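Local coordinates for protein-L-isoaspartate O-methyltransferase beta-aspartate methyltransferase (Plasmodium falciparum, PDB 2PBF), which probably methylates isoaspartyl residues of damaged proteins with S-adenosyl-L-methionine as methyl donor, a first step in their repair, and here holds the by-product S-adenosyl-L-homocysteine, at residues 117-120 with 121-125; 64-67 with 68-72; 105-108 with 109-112. One frame throughout, in Å; residues are numbered along the deposited sequence.

Contact 1: 117-120 with 121-125. With SAH (S-adenosyl-L-homocysteine), chain C.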
loop_
_atom_site.group_PDB
_atom_site.type_symbol
_atom_site.label_atom_id
_atom_site.label_comp_id
_atom_site.label_asym_id
_atom_site.label_seq_id
_atom_site.Cartn_x
_atom_site.Cartn_y
_atom_site.Cartn_z
ATOM N N ARG A 117 -5.151 10.665 4.366
ATOM C CA ARG A 117 -5.857 11.949 4.425
ATOM C C ARG A 117 -6.681 12.133 5.684
ATOM O O ARG A 117 -6.860 13.265 6.151
ATOM C CB ARG A 117 -6.698 12.192 3.169
ATOM C CG ARG A 117 -8.129 11.674 3.176
ATOM C CD ARG A 117 -8.872 12.072 1.861
ATOM N NE ARG A 117 -9.626 13.321 1.981
ATOM C CZ ARG A 117 -10.753 13.476 2.691
ATOM N NH1 ARG A 117 -11.346 14.669 2.712
ATOM N NH2 ARG A 117 -11.303 12.459 3.369
ATOM N N VAL A 118 -7.137 11.021 6.256
ATOM C CA VAL A 118 -8.029 11.039 7.421
ATOM C C VAL A 118 -7.281 10.727 8.703
ATOM O O VAL A 118 -6.630 9.677 8.836
ATOM C CB VAL A 118 -9.247 10.063 7.248
ATOM C CG1 VAL A 118 -10.278 10.293 8.323
ATOM C CG2 VAL A 118 -9.884 10.212 5.880
ATOM N N LYS A 119 -7.413 11.637 9.667
ATOM C CA LYS A 119 -6.603 11.643 10.866
ATOM C C LYS A 119 -6.936 10.472 11.768
ATOM O O LYS A 119 -6.049 9.878 12.357
ATOM C CB LYS A 119 -6.811 12.969 11.613
ATOM C CG LYS A 119 -6.090 13.079 12.935
ATOM C CD LYS A 119 -4.591 13.165 12.755
ATOM C CE LYS A 119 -3.881 13.343 14.094
ATOM N NZ LYS A 119 -2.402 13.427 13.884
ATOM N N ASP A 120 -8.223 10.163 11.888
ATOM C CA ASP A 120 -8.667 8.994 12.619
ATOM C C ASP A 120 -8.073 7.717 12.081
ATOM O O ASP A 120 -7.829 6.788 12.843
ATOM C CB ASP A 120 -10.186 8.862 12.549
ATOM C CG ASP A 120 -10.883 9.766 13.517
ATOM O OD1 ASP A 120 -10.283 10.123 14.559
ATOM O OD2 ASP A 120 -12.039 10.111 13.223
ATOM N N LEU A 121 -7.896 7.657 10.765
ATOM C CA LEU A 121 -7.258 6.495 10.153
ATOM C C LEU A 121 -5.742 6.480 10.369
ATOM O O LEU A 121 -5.182 5.411 10.655
ATOM C CB LEU A 121 -7.664 6.322 8.683
ATOM C CG LEU A 121 -9.072 5.703 8.667
ATOM C CD1 LEU A 121 -9.921 6.300 7.597
ATOM C CD2 LEU A 121 -9.002 4.187 8.568
ATOM N N VAL A 122 -5.090 7.641 10.264
ATOM C CA VAL A 122 -3.715 7.784 10.785
ATOM C C VAL A 122 -3.631 7.168 12.201
ATOM O O VAL A 122 -2.890 6.212 12.429
ATOM C CB VAL A 122 -3.229 9.250 10.849
ATOM C CG1 VAL A 122 -1.814 9.307 11.422
ATOM C CG2 VAL A 122 -3.274 9.907 9.478
ATOM N N ASN A 123 -4.410 7.698 13.148
ATOM C CA ASN A 123 -4.346 7.168 14.499
ATOM C C ASN A 123 -4.728 5.703 14.613
ATOM O O ASN A 123 -4.197 4.999 15.462
ATOM C CB ASN A 123 -5.142 8.028 15.492
ATOM C CG ASN A 123 -4.794 9.506 15.397
ATOM O OD1 ASN A 123 -3.623 9.892 15.470
ATOM N ND2 ASN A 123 -5.813 10.341 15.205
ATOM N N PHE A 124 -5.668 5.247 13.783
ATOM C CA PHE A 124 -6.068 3.833 13.746
ATOM C C PHE A 124 -4.893 2.946 13.338
ATOM O O PHE A 124 -4.616 1.914 13.978
ATOM C CB PHE A 124 -7.269 3.641 12.782
ATOM C CG PHE A 124 -7.667 2.197 12.565
ATOM C CD1 PHE A 124 -8.330 1.483 13.558
ATOM C CD2 PHE A 124 -7.401 1.563 11.354
ATOM C CE1 PHE A 124 -8.711 0.150 13.352
ATOM C CE2 PHE A 124 -7.771 0.231 11.140
ATOM C CZ PHE A 124 -8.427 -0.475 12.141
ATOM N N SER A 125 -4.221 3.339 12.255
ATOM C CA SER A 125 -3.067 2.578 11.746
ATOM C C SER A 125 -1.918 2.584 12.759
ATOM O O SER A 125 -1.296 1.556 12.975
ATOM C CB SER A 125 -2.592 3.118 10.394
ATOM O OG SER A 125 -2.020 4.406 10.495
HETATM N N SAH C . -4.347 0.233 1.895
HETATM C CA SAH C . -5.517 0.594 2.737
HETATM C CB SAH C . -6.630 1.087 1.848
HETATM C CG SAH C . -7.616 1.883 2.693
HETATM S SD SAH C . -8.969 2.521 1.702
HETATM C C SAH C . -6.000 -0.551 3.632
HETATM O O SAH C . -6.115 -1.679 3.148
HETATM O OXT SAH C . -6.274 -0.360 4.845
HETATM C "C5'" SAH C . -8.070 3.909 0.966
HETATM C "C4'" SAH C . -7.573 4.979 1.939
HETATM O "O4'" SAH C . -7.203 6.088 1.167
HETATM C "C3'" SAH C . -8.568 5.497 2.968
HETATM O "O3'" SAH C . -8.048 5.269 4.268
HETATM C "C2'" SAH C . -8.712 6.978 2.656
HETATM O "O2'" SAH C . -8.855 7.762 3.819
HETATM C "C1'" SAH C . -7.407 7.260 1.940
HETATM N N9 SAH C . -7.418 8.401 0.999
HETATM C C8 SAH C . -8.444 8.757 0.171
HETATM N N7 SAH C . -8.040 9.818 -0.565
HETATM C C5 SAH C . -6.783 10.166 -0.207
HETATM C C6 SAH C . -5.921 11.188 -0.619
HETATM N N6 SAH C . -6.258 12.079 -1.543
HETATM N N1 SAH C . -4.664 11.265 -0.077
HETATM C C2 SAH C . -4.274 10.359 0.892
HETATM N N3 SAH C . -5.146 9.377 1.291
HETATM C C4 SAH C . -6.383 9.271 0.760
HETATM O O HOH W 1 -8.440 9.257 16.576
#

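Contact 2: 64-67 with 68-72. With SAH (S-adenosyl-L-homocysteine), chain C.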
loop_
_atom_site.group_PDB
_atom_site.type_symbol
_atom_site.label_atom_id
_atom_site.label_comp_id
_atom_site.label_asym_id
_atom_site.label_seq_id
_atom_site.Cartn_x
_atom_site.Cartn_y
_atom_site.Cartn_z
ATOM N N PRO A 64 -8.216 -9.041 1.506
ATOM C CA PRO A 64 -6.920 -9.675 1.394
ATOM C C PRO A 64 -6.447 -9.935 -0.062
ATOM O O PRO A 64 -5.267 -9.784 -0.320
ATOM C CB PRO A 64 -7.096 -10.976 2.171
ATOM C CG PRO A 64 -8.149 -10.676 3.192
ATOM C CD PRO A 64 -9.061 -9.669 2.542
ATOM N N HIS A 65 -7.345 -10.259 -0.993
ATOM C CA HIS A 65 -6.914 -10.545 -2.373
ATOM C C HIS A 65 -6.389 -9.276 -3.040
ATOM O O HIS A 65 -5.501 -9.346 -3.884
ATOM C CB HIS A 65 -8.002 -11.240 -3.215
ATOM C CG HIS A 65 -9.229 -10.416 -3.428
ATOM N ND1 HIS A 65 -10.454 -10.769 -2.912
ATOM C CD2 HIS A 65 -9.408 -9.223 -4.039
ATOM C CE1 HIS A 65 -11.342 -9.845 -3.226
ATOM N NE2 HIS A 65 -10.731 -8.896 -3.910
ATOM N N MET A 66 -6.906 -8.121 -2.617
ATOM C CA MET A 66 -6.455 -6.858 -3.163
ATOM C C MET A 66 -5.102 -6.463 -2.638
ATOM O O MET A 66 -4.295 -5.955 -3.423
ATOM C CB MET A 66 -7.456 -5.721 -2.948
ATOM C CG MET A 66 -8.569 -5.652 -3.992
ATOM S SD MET A 66 -8.095 -5.993 -5.741
ATOM C CE MET A 66 -6.720 -4.869 -6.007
ATOM N N HIS A 67 -4.851 -6.709 -1.337
ATOM C CA HIS A 67 -3.512 -6.536 -0.781
ATOM C C HIS A 67 -2.553 -7.495 -1.486
ATOM O O HIS A 67 -1.430 -7.107 -1.871
ATOM C CB HIS A 67 -3.447 -6.812 0.732
ATOM C CG HIS A 67 -4.158 -5.809 1.599
ATOM N ND1 HIS A 67 -4.782 -6.173 2.773
ATOM C CD2 HIS A 67 -4.322 -4.463 1.486
ATOM C CE1 HIS A 67 -5.322 -5.103 3.337
ATOM N NE2 HIS A 67 -5.044 -4.047 2.583
ATOM N N ALA A 68 -2.970 -8.756 -1.626
ATOM C CA ALA A 68 -2.084 -9.775 -2.204
ATOM C C ALA A 68 -1.698 -9.413 -3.634
ATOM O O ALA A 68 -0.530 -9.502 -3.996
ATOM C CB ALA A 68 -2.732 -11.142 -2.165
ATOM N N LEU A 69 -2.686 -8.992 -4.423
ATOM C CA LEU A 69 -2.485 -8.669 -5.821
ATOM C C LEU A 69 -1.575 -7.444 -5.990
ATOM O O LEU A 69 -0.661 -7.454 -6.813
ATOM C CB LEU A 69 -3.833 -8.463 -6.521
ATOM C CG LEU A 69 -3.850 -7.569 -7.774
ATOM C CD1 LEU A 69 -3.334 -8.280 -9.044
ATOM C CD2 LEU A 69 -5.239 -7.073 -7.991
ATOM N N SER A 70 -1.805 -6.406 -5.194
ATOM C CA SER A 70 -0.981 -5.212 -5.268
ATOM C C SER A 70 0.455 -5.504 -4.837
ATOM O O SER A 70 1.417 -5.000 -5.433
ATOM C CB SER A 70 -1.595 -4.095 -4.420
ATOM O OG SER A 70 -2.734 -3.569 -5.066
ATOM N N LEU A 71 0.591 -6.322 -3.798
ATOM C CA LEU A 71 1.881 -6.670 -3.271
ATOM C C LEU A 71 2.653 -7.492 -4.301
ATOM O O LEU A 71 3.863 -7.333 -4.436
ATOM C CB LEU A 71 1.720 -7.447 -1.968
ATOM C CG LEU A 71 2.771 -7.435 -0.857
ATOM C CD1 LEU A 71 3.155 -6.013 -0.408
ATOM C CD2 LEU A 71 2.259 -8.244 0.346
ATOM N N LYS A 72 1.942 -8.366 -5.009
ATOM C CA LYS A 72 2.518 -9.156 -6.106
ATOM C C LYS A 72 3.104 -8.252 -7.183
ATOM O O LYS A 72 4.230 -8.452 -7.594
ATOM C CB LYS A 72 1.459 -10.077 -6.705
ATOM C CG LYS A 72 1.827 -10.767 -8.031
ATOM C CD LYS A 72 0.554 -11.169 -8.791
ATOM C CE LYS A 72 0.856 -12.080 -10.019
ATOM N NZ LYS A 72 1.610 -11.364 -11.126
HETATM N N SAH C . -4.347 0.233 1.895
HETATM C CA SAH C . -5.517 0.594 2.737
HETATM C CB SAH C . -6.630 1.087 1.848
HETATM C CG SAH C . -7.616 1.883 2.693
HETATM S SD SAH C . -8.969 2.521 1.702
HETATM C C SAH C . -6.000 -0.551 3.632
HETATM O O SAH C . -6.115 -1.679 3.148
HETATM O OXT SAH C . -6.274 -0.360 4.845
HETATM C "C5'" SAH C . -8.070 3.909 0.966
HETATM C "C4'" SAH C . -7.573 4.979 1.939
HETATM O "O4'" SAH C . -7.203 6.088 1.167
HETATM C "C3'" SAH C . -8.568 5.497 2.968
HETATM O "O3'" SAH C . -8.048 5.269 4.268
HETATM C "C2'" SAH C . -8.712 6.978 2.656
HETATM O "O2'" SAH C . -8.855 7.762 3.819
HETATM C "C1'" SAH C . -7.407 7.260 1.940
HETATM N N9 SAH C . -7.418 8.401 0.999
HETATM C C8 SAH C . -8.444 8.757 0.171
HETATM N N7 SAH C . -8.040 9.818 -0.565
HETATM C C5 SAH C . -6.783 10.166 -0.207
HETATM C C6 SAH C . -5.921 11.188 -0.619
HETATM N N6 SAH C . -6.258 12.079 -1.543
HETATM N N1 SAH C . -4.664 11.265 -0.077
HETATM C C2 SAH C . -4.274 10.359 0.892
HETATM N N3 SAH C . -5.146 9.377 1.291
HETATM C C4 SAH C . -6.383 9.271 0.760
#

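Contact 3: 105-108 with 109-112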
loop_
_atom_site.group_PDB
_atom_site.type_symbol
_atom_site.label_atom_id
_atom_site.label_comp_id
_atom_site.label_asym_id
_atom_site.label_seq_id
_atom_site.Cartn_x
_atom_site.Cartn_y
_atom_site.Cartn_z
ATOM N N LEU A 105 13.833 -2.210 9.291
ATOM C CA LEU A 105 14.387 -2.368 10.651
ATOM C C LEU A 105 15.912 -2.574 10.668
ATOM O O LEU A 105 16.604 -2.004 11.518
ATOM C CB LEU A 105 13.675 -3.502 11.410
ATOM C CG LEU A 105 12.257 -3.250 11.947
ATOM C CD1 LEU A 105 11.682 -4.566 12.517
ATOM C CD2 LEU A 105 12.241 -2.155 12.998
ATOM N N GLU A 106 16.424 -3.361 9.721
ATOM C CA GLU A 106 17.865 -3.630 9.597
ATOM C C GLU A 106 18.556 -2.752 8.540
ATOM O O GLU A 106 19.733 -2.396 8.699
ATOM C CB GLU A 106 18.140 -5.113 9.304
ATOM C CG GLU A 106 17.925 -6.060 10.479
ATOM C CD GLU A 106 18.041 -7.560 10.103
ATOM O OE1 GLU A 106 18.418 -7.912 8.944
ATOM O OE2 GLU A 106 17.730 -8.400 10.982
ATOM N N ASN A 107 17.828 -2.386 7.488
ATOM C CA ASN A 107 18.388 -1.616 6.382
ATOM C C ASN A 107 18.029 -0.124 6.474
ATOM O O ASN A 107 16.875 0.285 6.260
ATOM C CB ASN A 107 17.965 -2.238 5.055
ATOM C CG ASN A 107 18.796 -1.769 3.870
ATOM O OD1 ASN A 107 19.166 -0.615 3.767
ATOM N ND2 ASN A 107 19.078 -2.686 2.957
ATOM N N LYS A 108 19.034 0.699 6.771
ATOM C CA LYS A 108 18.820 2.139 7.008
ATOM C C LYS A 108 18.576 2.905 5.727
ATOM O O LYS A 108 18.106 4.041 5.765
ATOM C CB LYS A 108 20.017 2.755 7.762
ATOM C CG LYS A 108 20.211 2.185 9.165
ATOM C CD LYS A 108 21.530 2.645 9.791
ATOM C CE LYS A 108 21.913 1.723 10.957
ATOM N NZ LYS A 108 22.295 0.379 10.380
ATOM N N ASN A 109 18.908 2.295 4.596
ATOM C CA ASN A 109 18.649 2.907 3.302
ATOM C C ASN A 109 17.241 2.642 2.807
ATOM O O ASN A 109 16.747 3.372 1.960
ATOM C CB ASN A 109 19.638 2.447 2.243
ATOM C CG ASN A 109 21.024 3.034 2.438
ATOM O OD1 ASN A 109 22.002 2.320 2.338
ATOM N ND2 ASN A 109 21.105 4.317 2.711
ATOM N N SER A 110 16.621 1.585 3.315
ATOM C CA SER A 110 15.206 1.310 3.038
ATOM C C SER A 110 14.383 2.439 3.605
ATOM O O SER A 110 14.679 2.957 4.683
ATOM C CB SER A 110 14.768 0.016 3.693
ATOM O OG SER A 110 15.265 -1.092 2.984
ATOM N N TYR A 111 13.361 2.851 2.862
ATOM C CA TYR A 111 12.479 3.861 3.349
ATOM C C TYR A 111 11.012 3.555 2.984
ATOM O O TYR A 111 10.695 3.280 1.816
ATOM C CB TYR A 111 12.927 5.193 2.790
ATOM C CG TYR A 111 12.194 6.369 3.347
ATOM C CD1 TYR A 111 12.486 6.861 4.620
ATOM C CD2 TYR A 111 11.210 6.996 2.605
ATOM C CE1 TYR A 111 11.793 7.972 5.128
ATOM C CE2 TYR A 111 10.519 8.078 3.103
ATOM C CZ TYR A 111 10.813 8.563 4.361
ATOM O OH TYR A 111 10.125 9.664 4.824
ATOM N N VAL A 112 10.126 3.618 3.980
ATOM C CA VAL A 112 8.690 3.418 3.744
ATOM C C VAL A 112 7.850 4.530 4.381
ATOM O O VAL A 112 8.006 4.846 5.566
ATOM C CB VAL A 112 8.218 2.033 4.235
ATOM C CG1 VAL A 112 6.709 1.803 3.943
ATOM C CG2 VAL A 112 9.050 0.927 3.590
#

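Contact 1: 117-120 with 121-125
Val118 and Leu121 meet where the first turn of helix 119-132 faces the ligand, Val118 CB lying 3.8 Å from Leu121 CD1. This is the packed side. Branched Val118 sends CG2 to within 3.4 Å of SAH O2', and Leu121 CD1 lies 4.0 Å from SAH O3', so two apolar side chains border the ribose without competing for its hydroxyls. Val122, buried as well, lays CG2 against Val118 O. Val118 is the N-cap residue, and its carbonyl accepts Val122 N at 2.9 Å in a nearly straight bond (169°). The turn opens the helix between strands 111-116 and 142-146, a beta-alpha-beta unit of the Rossmann-like methyltransferase fold, whose ligand sits at the first strand's carboxyl end. Before it, the methylenes of Arg117 lie over one face of the adenine, CD 3.4 Å from SAH N7; arginine is long enough to cover the base while its charge reaches a salt bridge with the terminal carboxylate of Asn227. The outer side is looser and polar. Lys119 starts out trans at chi1 (176°) and bends at chi2 (69°), laying its methylenes across the Asn123 amide, CG 3.6 Å from ND2. A water joins Asp120 OD1 to Asn123 ND2, while Asp120 OD2 bonds His57.

Contact 2: 64-67 with 68-72
His67 NE2 donates a short, nearly straight hydrogen bond (2.7 Å, 167°) to the carboxylate oxygen SAH O, which lies at the edge of the imidazole and near its plane. The torsion that sets CG opposite the carbonyl carbon (chi1 -69°) swings the ring off the helix and into the ligand pocket, and a stack with Tyr93 flanks it. Histidine suits the place because its flat ring can stack while a ring nitrogen still points outward to bind. The other end of the residue belongs to the backbone, where His67 O accepts Leu71 N at 2.9 Å. One turn back, Pro64 O takes Ala68 N at 2.8 Å; proline, lacking an N-H, costs nothing in the first turn of a helix. These i to i+4 bonds begin helix 64-74, whose opening turn brings His67 to the SAM/SAH pocket of this Rossmann-like methyltransferase. His65 accepts Leu69 N through its carbonyl, and its ring nitrogen ND1 bonds Asp50. Farther out, Met66 runs alongside Leu69, one turn apart on the same side of the helix. Bends at chi2 and chi3 fold the flexible thioether back, leaving CE tight against Leu69 CD2 at 3.3 Å, and the pair faces strand 212-219. Ala68 and Leu71 cover another side, where both pack on Met34 of helix 28-35; the small methyl of Ala68 stays close to the backbone, 3.4 Å from Pro64 O.

Contact 3: 105-108 with 109-112
Asn107 and Asn109 meet through an amide oxygen and a backbone N-H: Asn107 OD1 accepts Asn109 N at 3.0 Å, with an N-H...O angle of 140°. The donor lies in the plane of the side-chain carbonyl. This is the bond of an Asx turn, in which an asparagine side chain stands in for a main-chain carbonyl and receives the amide two residues on. With CG anti to the backbone N (chi1 -164°), the side chain swings forward along the chain and its oxygen comes over the following peptides. The same oxygen has a second, weak partner in Ser110 N at 3.4 Å. Ser110 N also makes a weak bond of 3.2 Å to Asn107 O, closing a type I-like beta turn that overlaps the Asx turn, so both carbonyls of one asparagine share a single amide. Asparagine fits here because its short side chain carries an uncharged acceptor just far enough to reach the turn.

Asn109 is exposed. Its CB lies 3.5 Å from Asn107 OD1, next to the N-H that Asn109 donates, while its polar end is on the outer side of the loop, a place that suits a hydrophilic side chain. Ser110 is the buried member. Its CB approaches Asn107 O at 3.3 Å, and OG lies 3.6 Å from Asn107 CB. Serine suits this spot because its short side chain fits against Asn107 while its hydroxyl can serve two backbone partners, Met102 O after helix 93-101 and Gly81 N before strand 83-87.

From this turn the chain enters strand 111-116. Tyr111 pairs by backbone bonds with Ser82 and Ala84, Val112 pairs with Asn141 and Lys143, and the Val112 side chain packs on Thr95 and Met98 of helix 93-101, so the loop delivers the strand between neighbours 83-87 and 142-146.

How the contacts relate
Contacts 1 and 2 hold the ligand from two ends: the 117-125 turn borders its adenosine part, and His67 in 64-72 binds its carboxylate. Their centres lie 21 Å apart on opposite sides of the chain's centre, with nearest atoms about 10 Å from each other, and SAH bridges the gap. Contact 3 touches neither, its nearest atoms being about 11 Å from contact 1 and about 10 Å from contact 2. It is linked to contact 1 through strand 111-116, which starts in the 105-112 turn and ends at Glu116, itself a hydrogen-bonding partner of SAH, directly before Arg117. The three follow in chain order as contact 2, contact 3, contact 1.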